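Local coordinates for uncharacterized protein PA2218 (Pseudomonas aeruginosa, PDB 2HDW) that is uncharacterised, but has the alpha/beta hydrolase fold and is probably a hydrolase whose substrate is not known, at residues L85-N90 / G124-A129; R143-P148 / A283-T288; P247-L252 / A277-N282; T299-I304 / A328-P333; P308-H313 / P333-I338. All coordinates share one frame; numbering follows the deposited sequence.

Contact 1: L85-N90 / G124-A129; sequences LYLPKN and GFVTLA
Tyr86 and Thr127 face each other on neighbouring antiparallel strands, where their side chains leave the same face of the sheet and slant past one another. Thr127 OG1 comes within 3.3 Å of Tyr86 CB and sits obliquely to the ring. A chi1 of 64° places this hydroxyl between the Thr127 backbone N and carbonyl carbon, and its hydrogen bond goes to Ala117 O in helix 112-122, which also packs on the tyrosine. Behind this pair the backbones are joined twice: Tyr86 N donates to Thr127 O at 2.8 Å (170°), and Thr127 N returns a bond to Tyr86 O at 2.8 Å (174°). On the face with Leu85 and Leu128, a non-hydrogen-bonded pair, the two segments meet through aliphatic groups, Leu128 CD1 lying 3.9 Å from Leu85 CB. Leu85 CD1 leans across to Val126 CG1 at 3.9 Å, while Leu87 lies alongside Val126 and points the same way, its CG 4.1 Å from that CG1. Next, the Pro88 ring closes on the turn at Gly124, the C-prime residue of a Schellman motif ending helix 112-122; Pro88 CG is 3.6 Å from Gly124 C. Pro88 CD also rests on Phe125 O at 3.5 Å. Proline has no N-H to offer, and this buried carbonyl has no partner in the model, which implies that the polar pairing of the strands gives way here to apolar packing.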
# COMPACT_ATOMS: atom_id res chain seq x y z
N LEU A 85 -9.70 11.82 -1.83
CA LEU A 85 -9.36 12.71 -0.73
C LEU A 85 -10.57 12.82 0.20
O LEU A 85 -11.68 13.09 -0.25
CB LEU A 85 -9.01 14.09 -1.28
CG LEU A 85 -8.74 15.22 -0.29
CD1 LEU A 85 -7.44 14.97 0.46
CD2 LEU A 85 -8.66 16.53 -1.06
N TYR A 86 -10.33 12.61 1.50
CA TYR A 86 -11.40 12.69 2.50
C TYR A 86 -11.05 13.74 3.55
O TYR A 86 -9.93 13.76 4.06
CB TYR A 86 -11.56 11.34 3.21
CG TYR A 86 -11.89 10.18 2.30
CD1 TYR A 86 -13.21 9.76 2.10
CD2 TYR A 86 -10.88 9.49 1.63
CE1 TYR A 86 -13.51 8.67 1.27
CE2 TYR A 86 -11.16 8.42 0.80
CZ TYR A 86 -12.48 8.01 0.62
OH TYR A 86 -12.73 6.94 -0.22
N LEU A 87 -12.01 14.61 3.86
CA LEU A 87 -11.80 15.65 4.86
C LEU A 87 -12.94 15.69 5.87
O LEU A 87 -14.08 15.39 5.54
CB LEU A 87 -11.69 17.04 4.21
CG LEU A 87 -10.63 17.30 3.14
CD1 LEU A 87 -11.02 16.61 1.84
CD2 LEU A 87 -10.50 18.80 2.92
N PRO A 88 -12.63 16.05 7.13
CA PRO A 88 -13.66 16.13 8.17
C PRO A 88 -14.57 17.32 7.83
O PRO A 88 -14.12 18.28 7.20
CB PRO A 88 -12.84 16.39 9.44
CG PRO A 88 -11.48 15.82 9.13
CD PRO A 88 -11.28 16.23 7.69
N LYS A 89 -15.84 17.24 8.22
CA LYS A 89 -16.79 18.33 7.97
C LYS A 89 -16.79 19.31 9.14
O LYS A 89 -16.31 18.99 10.23
CB LYS A 89 -18.21 17.78 7.80
CG LYS A 89 -18.47 17.02 6.51
CD LYS A 89 -19.94 16.62 6.43
CE LYS A 89 -20.28 15.93 5.11
NZ LYS A 89 -20.07 16.85 3.96
N ASN A 90 -17.34 20.50 8.93
CA ASN A 90 -17.42 21.53 9.98
C ASN A 90 -16.07 21.70 10.67
O ASN A 90 -15.95 21.53 11.89
CB ASN A 90 -18.49 21.13 11.01
CG ASN A 90 -19.87 21.05 10.40
OD1 ASN A 90 -20.69 20.22 10.80
ND2 ASN A 90 -20.15 21.92 9.43
N GLY A 124 -10.86 12.92 12.44
CA GLY A 124 -10.30 14.27 12.44
C GLY A 124 -9.10 14.57 11.55
O GLY A 124 -8.54 15.66 11.62
N PHE A 125 -8.70 13.62 10.72
CA PHE A 125 -7.55 13.84 9.83
C PHE A 125 -7.99 14.06 8.39
O PHE A 125 -9.05 13.61 7.97
CB PHE A 125 -6.60 12.64 9.88
CG PHE A 125 -6.04 12.34 11.26
CD1 PHE A 125 -4.85 12.91 11.68
CD2 PHE A 125 -6.73 11.51 12.14
CE1 PHE A 125 -4.34 12.66 12.96
CE2 PHE A 125 -6.23 11.25 13.42
CZ PHE A 125 -5.04 11.82 13.83
N VAL A 126 -7.18 14.79 7.63
CA VAL A 126 -7.45 14.98 6.21
C VAL A 126 -6.73 13.76 5.64
O VAL A 126 -5.57 13.54 5.98
CB VAL A 126 -6.79 16.25 5.66
CG1 VAL A 126 -6.80 16.22 4.14
CG2 VAL A 126 -7.52 17.49 6.17
N THR A 127 -7.39 12.97 4.81
CA THR A 127 -6.75 11.77 4.28
C THR A 127 -6.81 11.58 2.78
O THR A 127 -7.64 12.18 2.09
CB THR A 127 -7.34 10.51 4.94
OG1 THR A 127 -8.72 10.39 4.59
CG2 THR A 127 -7.21 10.59 6.46
N LEU A 128 -5.93 10.72 2.29
CA LEU A 128 -5.83 10.46 0.86
C LEU A 128 -5.45 9.00 0.59
O LEU A 128 -4.47 8.49 1.14
CB LEU A 128 -4.78 11.40 0.27
CG LEU A 128 -4.52 11.48 -1.23
CD1 LEU A 128 -5.76 11.98 -1.95
CD2 LEU A 128 -3.35 12.43 -1.47
N ALA A 129 -6.25 8.32 -0.24
CA ALA A 129 -5.99 6.94 -0.63
C ALA A 129 -5.72 7.05 -2.14
O ALA A 129 -6.54 7.58 -2.88
CB ALA A 129 -7.22 6.06 -0.36

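Contact 2: R143-P148 / A283-T288; sequences RNVASP and AWTMTT
A type I beta turn, Thr285 to Thr288, leads toward helix 289-292 and packs against the loop that runs into helix 148-164. The indole of Trp284 is met from two directions. Ala146 CB lies over one face in a CH-pi contact, 4.1 Å from the centroid of the six-membered ring and 22° off its normal. Asn144 O approaches in plane at the ring edge, 3.3 Å from Trp284 CE3. That same oxygen accepts Thr285 N at 3.1 Å; the hydrogen bond is bent (140° at the hydrogen), although the donor lies nearly along the C=O axis. The Asn144 side chain adds a weak bond, ND2 to Ala283 O at 3.4 Å. The turn itself is tied across its mouth by Thr285 OG1 and Thr288 OG1, 2.7 Å apart in a hydrogen bond, and Val145 CG2 packs on this hydroxyl pair, 3.7 Å from Thr288 OG1. Both loops thus belong to helix entrances: Ser147 is the N-cap of helix 148-164, its OG accepting from Ile150 N. Nearer that end one water donates to Ala146 O and to Thr288 O. Thr288 CG2 lies 4.0 Å from Ala146 CB, and Phe105 packs its ring against Trp284.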
# COMPACT_ATOMS: atom_id res chain seq x y z
N ARG A 143 0.10 -1.20 -18.47
CA ARG A 143 -0.71 -1.26 -17.27
C ARG A 143 -0.22 -2.37 -16.35
O ARG A 143 0.35 -3.37 -16.80
CB ARG A 143 -2.18 -1.51 -17.64
CG ARG A 143 -2.78 -0.43 -18.51
CD ARG A 143 -2.65 0.93 -17.83
NE ARG A 143 -3.38 0.98 -16.56
CZ ARG A 143 -3.34 2.00 -15.72
NH1 ARG A 143 -2.60 3.07 -16.00
NH2 ARG A 143 -4.06 1.98 -14.60
N ASN A 144 -0.42 -2.16 -15.05
CA ASN A 144 -0.04 -3.15 -14.05
C ASN A 144 1.40 -3.64 -14.01
O ASN A 144 1.67 -4.85 -14.06
CB ASN A 144 -0.98 -4.36 -14.15
CG ASN A 144 -2.42 -3.99 -13.82
OD1 ASN A 144 -2.69 -2.89 -13.33
ND2 ASN A 144 -3.35 -4.92 -14.07
N VAL A 145 2.33 -2.70 -13.94
CA VAL A 145 3.74 -3.03 -13.80
C VAL A 145 4.09 -2.33 -12.48
O VAL A 145 3.43 -1.36 -12.11
CB VAL A 145 4.59 -2.48 -14.97
CG1 VAL A 145 4.50 -0.97 -15.05
CG2 VAL A 145 6.04 -2.91 -14.81
N ALA A 146 5.08 -2.83 -11.75
CA ALA A 146 5.45 -2.22 -10.48
C ALA A 146 6.96 -2.13 -10.30
O ALA A 146 7.72 -2.74 -11.04
CB ALA A 146 4.85 -3.01 -9.32
N SER A 147 7.39 -1.37 -9.30
CA SER A 147 8.81 -1.17 -9.01
C SER A 147 8.96 -0.65 -7.59
O SER A 147 8.19 0.21 -7.15
CB SER A 147 9.38 -0.16 -10.01
OG SER A 147 10.44 0.60 -9.45
N PRO A 148 9.94 -1.16 -6.83
CA PRO A 148 10.10 -0.67 -5.46
C PRO A 148 10.49 0.80 -5.44
O PRO A 148 10.12 1.54 -4.52
CB PRO A 148 11.18 -1.57 -4.89
CG PRO A 148 12.02 -1.90 -6.09
CD PRO A 148 10.98 -2.16 -7.15
N ALA A 283 -3.54 -9.25 -12.85
CA ALA A 283 -2.15 -9.60 -12.56
C ALA A 283 -1.14 -8.58 -13.02
O ALA A 283 -1.43 -7.71 -13.84
CB ALA A 283 -1.83 -10.93 -13.20
N TRP A 284 0.07 -8.71 -12.50
CA TRP A 284 1.16 -7.83 -12.89
C TRP A 284 1.74 -8.45 -14.15
O TRP A 284 1.44 -9.60 -14.49
CB TRP A 284 2.27 -7.82 -11.83
CG TRP A 284 1.85 -7.35 -10.48
CD1 TRP A 284 1.68 -8.11 -9.36
CD2 TRP A 284 1.56 -6.00 -10.09
NE1 TRP A 284 1.30 -7.32 -8.30
CE2 TRP A 284 1.22 -6.02 -8.72
CE3 TRP A 284 1.55 -4.77 -10.77
CZ2 TRP A 284 0.87 -4.86 -8.01
CZ3 TRP A 284 1.21 -3.62 -10.06
CH2 TRP A 284 0.87 -3.68 -8.70
N THR A 285 2.58 -7.69 -14.84
CA THR A 285 3.24 -8.19 -16.04
C THR A 285 4.13 -9.31 -15.54
O THR A 285 4.55 -9.30 -14.38
CB THR A 285 4.13 -7.13 -16.67
OG1 THR A 285 5.08 -6.68 -15.70
CG2 THR A 285 3.29 -5.95 -17.15
N MET A 286 4.43 -10.28 -16.41
CA MET A 286 5.29 -11.39 -16.02
C MET A 286 6.68 -10.93 -15.60
O MET A 286 7.30 -11.54 -14.74
CB MET A 286 5.39 -12.41 -17.17
CG MET A 286 4.14 -13.28 -17.36
SD MET A 286 4.33 -14.57 -18.62
CE MET A 286 5.24 -15.77 -17.70
N THR A 287 7.19 -9.85 -16.18
CA THR A 287 8.53 -9.39 -15.81
C THR A 287 8.63 -8.38 -14.66
O THR A 287 9.72 -7.89 -14.35
CB THR A 287 9.29 -8.86 -17.06
OG1 THR A 287 8.51 -7.85 -17.71
CG2 THR A 287 9.55 -10.00 -18.03
N THR A 288 7.51 -8.09 -14.00
CA THR A 288 7.51 -7.14 -12.88
C THR A 288 8.52 -7.47 -11.77
O THR A 288 9.18 -6.57 -11.25
CB THR A 288 6.09 -7.02 -12.25
OG1 THR A 288 5.30 -6.11 -13.04
CG2 THR A 288 6.17 -6.51 -10.81
O HOH W 1 9.45 -4.21 -12.46

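Contact 3: P247-L252 / A277-N282; sequences PPYNEL and AVNSGN
Tyr249 points toward segment 277-282 and meets it from CB to the near half of its ring. Its CB begins close to two carbonyls, 3.3 Å from Asn282 O and a little farther from Val278 O. Beyond CG the ring divides its neighbours: CD1 keeps to Asn282 O at 3.3 Å, whereas CD2 meets Asn279 OD1 at 3.5 Å. This oxygen lies at the ring edge, and the amide and ring planes are only 7° apart; Asn279 ND2 is bonded to Phe105 O. Farther out, CE2 of Tyr249 is 3.9 Å from Val278 CG1, which makes an off-centre, oblique CH-pi contact with the ring (30° from the normal). Toward the tip, the ring meets that of Trp284 at about 75°, and OH ends in packing beside Trp284 CD1. The backbone fixes the root of this side chain: Tyr249 N donates to Asn282 O at 2.8 Å, in the carbonyl plane, and Gly281 N gives Tyr249 O a weak bond at 3.4 Å. A water donates to both Glu251 OE2 and Gly281 O. Ser280 centres an inverse gamma turn, and both segments belong to the long insertion of helices and loops between strands 197-201 and 309-314, the place where many alpha/beta hydrolases carry a cap.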
# COMPACT_ATOMS: atom_id res chain seq x y z
N PRO A 247 -0.71 -15.31 -14.79
CA PRO A 247 -2.05 -15.91 -14.73
C PRO A 247 -2.91 -15.13 -13.73
O PRO A 247 -2.38 -14.53 -12.79
CB PRO A 247 -1.77 -17.33 -14.27
CG PRO A 247 -0.41 -17.61 -14.86
CD PRO A 247 0.33 -16.34 -14.56
N PRO A 248 -4.24 -15.13 -13.92
CA PRO A 248 -5.15 -14.41 -13.01
C PRO A 248 -4.85 -14.65 -11.53
O PRO A 248 -4.61 -15.79 -11.12
CB PRO A 248 -6.53 -14.94 -13.42
CG PRO A 248 -6.36 -15.16 -14.89
CD PRO A 248 -5.00 -15.84 -14.96
N TYR A 249 -4.89 -13.58 -10.75
CA TYR A 249 -4.60 -13.63 -9.32
C TYR A 249 -5.77 -14.05 -8.43
O TYR A 249 -6.93 -13.71 -8.68
CB TYR A 249 -4.10 -12.25 -8.86
CG TYR A 249 -2.62 -12.00 -9.06
CD1 TYR A 249 -1.93 -12.56 -10.14
CD2 TYR A 249 -1.91 -11.20 -8.17
CE1 TYR A 249 -0.56 -12.32 -10.32
CE2 TYR A 249 -0.55 -10.96 -8.34
CZ TYR A 249 0.11 -11.52 -9.41
OH TYR A 249 1.46 -11.27 -9.57
N ASN A 250 -5.43 -14.78 -7.37
CA ASN A 250 -6.38 -15.26 -6.38
C ASN A 250 -7.52 -16.16 -6.85
O ASN A 250 -8.66 -16.02 -6.42
CB ASN A 250 -6.94 -14.07 -5.60
CG ASN A 250 -5.88 -13.40 -4.74
OD1 ASN A 250 -5.64 -12.20 -4.86
ND2 ASN A 250 -5.24 -14.18 -3.88
N GLU A 251 -7.20 -17.09 -7.75
CA GLU A 251 -8.19 -18.04 -8.23
C GLU A 251 -7.80 -19.36 -7.56
O GLU A 251 -6.67 -19.81 -7.68
CB GLU A 251 -8.12 -18.17 -9.75
CG GLU A 251 -8.32 -16.84 -10.47
CD GLU A 251 -9.00 -16.97 -11.82
OE1 GLU A 251 -8.54 -17.80 -12.65
OE2 GLU A 251 -9.99 -16.25 -12.06
N LEU A 252 -8.75 -19.95 -6.83
CA LEU A 252 -8.46 -21.19 -6.12
C LEU A 252 -8.63 -22.45 -6.98
O LEU A 252 -9.61 -22.59 -7.71
CB LEU A 252 -9.35 -21.27 -4.88
CG LEU A 252 -9.20 -20.08 -3.93
CD1 LEU A 252 -10.22 -20.19 -2.81
CD2 LEU A 252 -7.79 -20.03 -3.36
N ALA A 277 -8.50 -3.85 -9.58
CA ALA A 277 -7.39 -4.36 -8.78
C ALA A 277 -6.66 -5.55 -9.39
O ALA A 277 -7.29 -6.47 -9.93
CB ALA A 277 -7.87 -4.73 -7.38
N VAL A 278 -5.33 -5.51 -9.31
CA VAL A 278 -4.49 -6.60 -9.80
C VAL A 278 -4.88 -7.88 -9.06
O VAL A 278 -5.04 -8.94 -9.67
CB VAL A 278 -2.99 -6.32 -9.53
CG1 VAL A 278 -2.20 -7.64 -9.54
CG2 VAL A 278 -2.44 -5.37 -10.57
N ASN A 279 -5.03 -7.77 -7.75
CA ASN A 279 -5.36 -8.93 -6.94
C ASN A 279 -6.76 -9.48 -7.18
O ASN A 279 -7.03 -10.63 -6.85
CB ASN A 279 -5.14 -8.61 -5.46
CG ASN A 279 -3.70 -8.25 -5.16
OD1 ASN A 279 -2.79 -8.65 -5.89
ND2 ASN A 279 -3.47 -7.50 -4.08
N SER A 280 -7.64 -8.67 -7.74
CA SER A 280 -9.00 -9.13 -8.01
C SER A 280 -9.15 -9.75 -9.40
O SER A 280 -9.84 -9.21 -10.26
CB SER A 280 -10.01 -7.98 -7.85
OG SER A 280 -10.23 -7.68 -6.48
N GLY A 281 -8.49 -10.88 -9.63
CA GLY A 281 -8.61 -11.56 -10.91
C GLY A 281 -7.72 -11.10 -12.05
O GLY A 281 -7.83 -11.61 -13.16
N ASN A 282 -6.85 -10.12 -11.80
CA ASN A 282 -5.95 -9.66 -12.85
C ASN A 282 -4.53 -10.07 -12.51
O ASN A 282 -4.32 -11.15 -11.94
CB ASN A 282 -6.08 -8.15 -13.03
CG ASN A 282 -7.47 -7.74 -13.47
OD1 ASN A 282 -8.26 -7.23 -12.68
ND2 ASN A 282 -7.79 -7.99 -14.74
O HOH W 2 -9.89 -13.54 -13.33

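Contact 4: T299-I304 / A328-P333; sequences TYIKEI and AAAAEP
Ile301 packs on Ala329 and Ala330 to make the buried, apolar part of this contact. The methyl CG2 of Ile301 lies 3.6 Å from Ala329 O and 4.0 Å from Ala329 CB. The longer branch runs the other way: with CG1 anti to the backbone N (chi1 -172°) and CD1 extended beyond it, the tip of Ile301 reaches Ala330 CB at 3.9 Å. One side chain therefore covers two successive alanines where helix 320-329 ends, and both Ile301 and Ala330 are buried. The outer, solvent side is of another kind. Lys302 is exposed, and its chain, extended beyond CG, passes over the carbonyl of Ala329, with CG 3.2 Å and CE 3.3 Å from that oxygen; the approach is made by methylenes. At the C-terminal end of a helix this oxygen would probably carry some extra negative character. Packing then slackens toward Ala331, whose CB is 4.1 Å from Lys302 O. No hydrogen bond joins the segments directly. Instead a water accepts from Ala331 N at 2.9 Å and lies 2.8 Å from Ile301 O, although its donation there is less certain because more acceptors are in reach than it has protons. The contact thus sets the 3-10 segment 301-303 against the end of helix 320-329. Beside it, Ile304 packs on Leu186 and Val189 of helix 180-191, and Ile309 of strand 309-314 touches both Ile304 and Ala330.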
# COMPACT_ATOMS: atom_id res chain seq x y z
N THR A 299 16.72 -0.22 3.40
CA THR A 299 18.13 -0.13 3.73
C THR A 299 18.39 0.91 4.82
O THR A 299 19.17 0.68 5.75
CB THR A 299 18.98 0.27 2.50
OG1 THR A 299 18.78 -0.68 1.46
CG2 THR A 299 20.47 0.30 2.86
N TYR A 300 17.71 2.04 4.71
CA TYR A 300 17.88 3.14 5.65
C TYR A 300 16.77 3.29 6.68
O TYR A 300 16.50 4.38 7.19
CB TYR A 300 18.03 4.43 4.84
CG TYR A 300 19.19 4.35 3.86
CD1 TYR A 300 20.50 4.54 4.29
CD2 TYR A 300 18.97 4.02 2.52
CE1 TYR A 300 21.57 4.40 3.41
CE2 TYR A 300 20.05 3.88 1.62
CZ TYR A 300 21.35 4.07 2.09
OH TYR A 300 22.43 3.93 1.25
N ILE A 301 16.15 2.17 7.03
CA ILE A 301 15.05 2.17 7.99
C ILE A 301 15.40 2.80 9.34
O ILE A 301 14.54 3.40 9.98
CB ILE A 301 14.52 0.73 8.20
CG1 ILE A 301 13.26 0.76 9.05
CG2 ILE A 301 15.61 -0.15 8.83
CD1 ILE A 301 12.56 -0.58 9.16
N LYS A 302 16.65 2.68 9.77
CA LYS A 302 17.06 3.26 11.05
C LYS A 302 17.10 4.78 11.02
O LYS A 302 17.17 5.43 12.07
CB LYS A 302 18.44 2.73 11.47
CG LYS A 302 18.45 1.26 11.85
CD LYS A 302 19.87 0.79 12.17
CE LYS A 302 19.89 -0.65 12.65
NZ LYS A 302 21.28 -1.16 12.86
N GLU A 303 17.04 5.35 9.82
CA GLU A 303 17.07 6.80 9.67
C GLU A 303 15.70 7.44 9.73
O GLU A 303 15.54 8.62 9.43
CB GLU A 303 17.82 7.18 8.39
CG GLU A 303 19.33 6.94 8.55
CD GLU A 303 20.13 7.24 7.31
OE1 GLU A 303 19.76 8.17 6.56
OE2 GLU A 303 21.14 6.55 7.09
N ILE A 304 14.71 6.64 10.12
CA ILE A 304 13.37 7.16 10.32
C ILE A 304 13.48 7.84 11.68
O ILE A 304 12.93 8.93 11.90
CB ILE A 304 12.31 6.02 10.36
CG1 ILE A 304 12.04 5.53 8.93
CG2 ILE A 304 11.01 6.51 11.00
CD1 ILE A 304 11.18 4.27 8.85
N ALA A 328 12.92 -5.36 14.19
CA ALA A 328 14.29 -5.61 14.65
C ALA A 328 15.29 -4.72 13.93
O ALA A 328 16.28 -4.27 14.52
CB ALA A 328 14.66 -7.08 14.44
N ALA A 329 15.03 -4.46 12.65
CA ALA A 329 15.90 -3.62 11.83
C ALA A 329 15.80 -2.14 12.17
O ALA A 329 16.77 -1.40 12.01
CB ALA A 329 15.57 -3.83 10.36
N ALA A 330 14.62 -1.72 12.63
CA ALA A 330 14.38 -0.31 12.97
C ALA A 330 15.05 0.14 14.27
O ALA A 330 15.57 -0.67 15.03
CB ALA A 330 12.88 -0.06 13.05
N ALA A 331 15.01 1.45 14.52
CA ALA A 331 15.59 2.04 15.72
C ALA A 331 14.48 2.73 16.51
O ALA A 331 13.43 3.04 15.95
CB ALA A 331 16.66 3.06 15.33
N GLU A 332 14.70 2.95 17.80
CA GLU A 332 13.70 3.63 18.62
C GLU A 332 13.62 5.07 18.13
O GLU A 332 14.60 5.62 17.64
CB GLU A 332 14.10 3.60 20.10
CG GLU A 332 14.12 2.21 20.73
CD GLU A 332 12.74 1.61 20.92
OE1 GLU A 332 12.66 0.42 21.29
OE2 GLU A 332 11.73 2.31 20.70
N PRO A 333 12.44 5.70 18.24
CA PRO A 333 11.20 5.14 18.79
C PRO A 333 10.48 4.19 17.84
O PRO A 333 10.18 4.53 16.70
CB PRO A 333 10.38 6.38 19.10
CG PRO A 333 10.79 7.33 18.01
CD PRO A 333 12.28 7.13 17.91
O HOH W 3 14.14 3.58 12.75

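Contact 5: P308-H313 / P333-I338; sequences PILLIH and PKELLI
Leu310 CD1 is the bump on one face of this parallel strand pair, and the hollow it fills is made by Glu335 and Leu337. It lies 3.8 Å from Glu335 CD and 4.0 Å from Leu337 CB. Leu310 and Glu335 run side by side, pointing the same way, both with CG anti to the backbone N; Glu335 OE1 forms a salt bridge with Arg358 of helix 356-366. On the other face the methyls settle over backbone: Leu311 CD1 sits 3.6 Å from Glu335 O, and Leu336 CD1 is 3.5 Å from Leu311 O. Just before the strands Pro333 CG presses on Pro308 CA, also at 3.5 Å. Five backbone bonds set the register, from Ile309 N to Pro333 O (3.1 Å) through to His313 N to Leu337 O (2.9 Å). The imidazole of His313 turns away to Ser323 and Ser319. Helix 356-366 covers the face with Leu310, Ile312 and Leu337, while helix 320-329 covers that with Leu311 and Leu336. Since helix 320-329 also connects the two strands, this is a beta-alpha-beta crossover, here closing the far edge of the alpha/beta-hydrolase sheet.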
# COMPACT_ATOMS: atom_id res chain seq x y z
N PRO A 308 8.90 8.43 15.06
CA PRO A 308 8.29 7.17 15.52
C PRO A 308 7.67 6.24 14.48
O PRO A 308 7.10 6.67 13.48
CB PRO A 308 7.24 7.66 16.51
CG PRO A 308 6.70 8.86 15.78
CD PRO A 308 7.97 9.55 15.27
N ILE A 309 7.78 4.94 14.77
CA ILE A 309 7.22 3.89 13.92
C ILE A 309 6.33 2.98 14.76
O ILE A 309 6.71 2.59 15.86
CB ILE A 309 8.31 2.97 13.33
CG1 ILE A 309 9.30 3.76 12.48
CG2 ILE A 309 7.66 1.90 12.47
CD1 ILE A 309 10.45 2.91 11.99
N LEU A 310 5.16 2.66 14.23
CA LEU A 310 4.24 1.76 14.91
C LEU A 310 3.87 0.68 13.89
O LEU A 310 3.15 0.95 12.93
CB LEU A 310 2.97 2.49 15.36
CG LEU A 310 1.82 1.59 15.84
CD1 LEU A 310 2.29 0.74 17.02
CD2 LEU A 310 0.61 2.43 16.23
N LEU A 311 4.39 -0.53 14.07
CA LEU A 311 4.07 -1.61 13.16
C LEU A 311 2.97 -2.44 13.82
O LEU A 311 3.12 -2.90 14.95
CB LEU A 311 5.31 -2.47 12.89
CG LEU A 311 6.51 -1.70 12.34
CD1 LEU A 311 7.39 -1.27 13.50
CD2 LEU A 311 7.32 -2.58 11.37
N ILE A 312 1.86 -2.61 13.11
CA ILE A 312 0.70 -3.35 13.62
C ILE A 312 0.55 -4.66 12.85
O ILE A 312 0.67 -4.68 11.63
CB ILE A 312 -0.58 -2.50 13.45
CG1 ILE A 312 -0.36 -1.12 14.09
CG2 ILE A 312 -1.78 -3.21 14.09
CD1 ILE A 312 -1.55 -0.18 13.99
N HIS A 313 0.28 -5.76 13.56
CA HIS A 313 0.15 -7.05 12.88
C HIS A 313 -0.68 -8.08 13.66
O HIS A 313 -0.60 -8.16 14.89
CB HIS A 313 1.54 -7.64 12.60
CG HIS A 313 1.65 -8.32 11.27
ND1 HIS A 313 2.49 -7.88 10.27
CD2 HIS A 313 0.97 -9.37 10.75
CE1 HIS A 313 2.34 -8.63 9.20
NE2 HIS A 313 1.42 -9.54 9.46
N PRO A 333 12.44 5.70 18.24
CA PRO A 333 11.20 5.14 18.79
C PRO A 333 10.48 4.19 17.84
O PRO A 333 10.18 4.53 16.70
CB PRO A 333 10.38 6.38 19.10
CG PRO A 333 10.79 7.33 18.01
CD PRO A 333 12.28 7.13 17.91
N LYS A 334 10.20 2.98 18.34
CA LYS A 334 9.50 1.98 17.54
C LYS A 334 8.62 1.10 18.42
O LYS A 334 8.89 0.91 19.61
CB LYS A 334 10.50 1.10 16.79
CG LYS A 334 11.47 0.32 17.69
CD LYS A 334 12.41 -0.56 16.88
CE LYS A 334 13.39 -1.32 17.77
NZ LYS A 334 14.33 -2.21 17.01
N GLU A 335 7.55 0.57 17.84
CA GLU A 335 6.67 -0.33 18.57
C GLU A 335 6.05 -1.36 17.66
O GLU A 335 5.57 -1.03 16.57
CB GLU A 335 5.54 0.43 19.27
CG GLU A 335 4.64 -0.52 20.08
CD GLU A 335 3.37 0.13 20.60
OE1 GLU A 335 3.41 1.32 20.95
OE2 GLU A 335 2.34 -0.57 20.66
N LEU A 336 6.07 -2.61 18.11
CA LEU A 336 5.45 -3.69 17.37
C LEU A 336 4.19 -4.04 18.15
O LEU A 336 4.26 -4.54 19.27
CB LEU A 336 6.38 -4.90 17.27
CG LEU A 336 5.73 -6.18 16.73
CD1 LEU A 336 4.93 -5.89 15.47
CD2 LEU A 336 6.82 -7.22 16.47
N LEU A 337 3.03 -3.76 17.57
CA LEU A 337 1.76 -4.03 18.21
C LEU A 337 1.10 -5.25 17.59
O LEU A 337 0.73 -5.24 16.41
CB LEU A 337 0.84 -2.81 18.05
CG LEU A 337 -0.56 -2.84 18.66
CD1 LEU A 337 -0.48 -3.06 20.17
CD2 LEU A 337 -1.25 -1.51 18.35
N ILE A 338 0.94 -6.31 18.38
CA ILE A 338 0.33 -7.54 17.91
C ILE A 338 -1.15 -7.60 18.29
O ILE A 338 -1.50 -7.40 19.45
CB ILE A 338 1.06 -8.77 18.52
CG1 ILE A 338 2.53 -8.77 18.10
CG2 ILE A 338 0.38 -10.06 18.08
CD1 ILE A 338 2.76 -8.75 16.59

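In the fold
Contacts 1 and 5 belong to one eight-stranded mixed sheet, toward its two ends, with centres 24 Å apart: contact 1 pairs antiparallel strands, contact 5 parallel ones. Contact 4 lies next to contact 5, centres 11 Å apart, and shares Pro333 with it. Contacts 2 and 3 form a second cluster, centres 13 Å apart, where Asn144 CG meets Val278 CG2 at 3.5 Å. This cluster lies away from the sheet pairs, contacts 2 and 5 being 29 Å apart between centres and on opposite sides of the chain's centre. No ligand or established active-site residue ties the five contacts together.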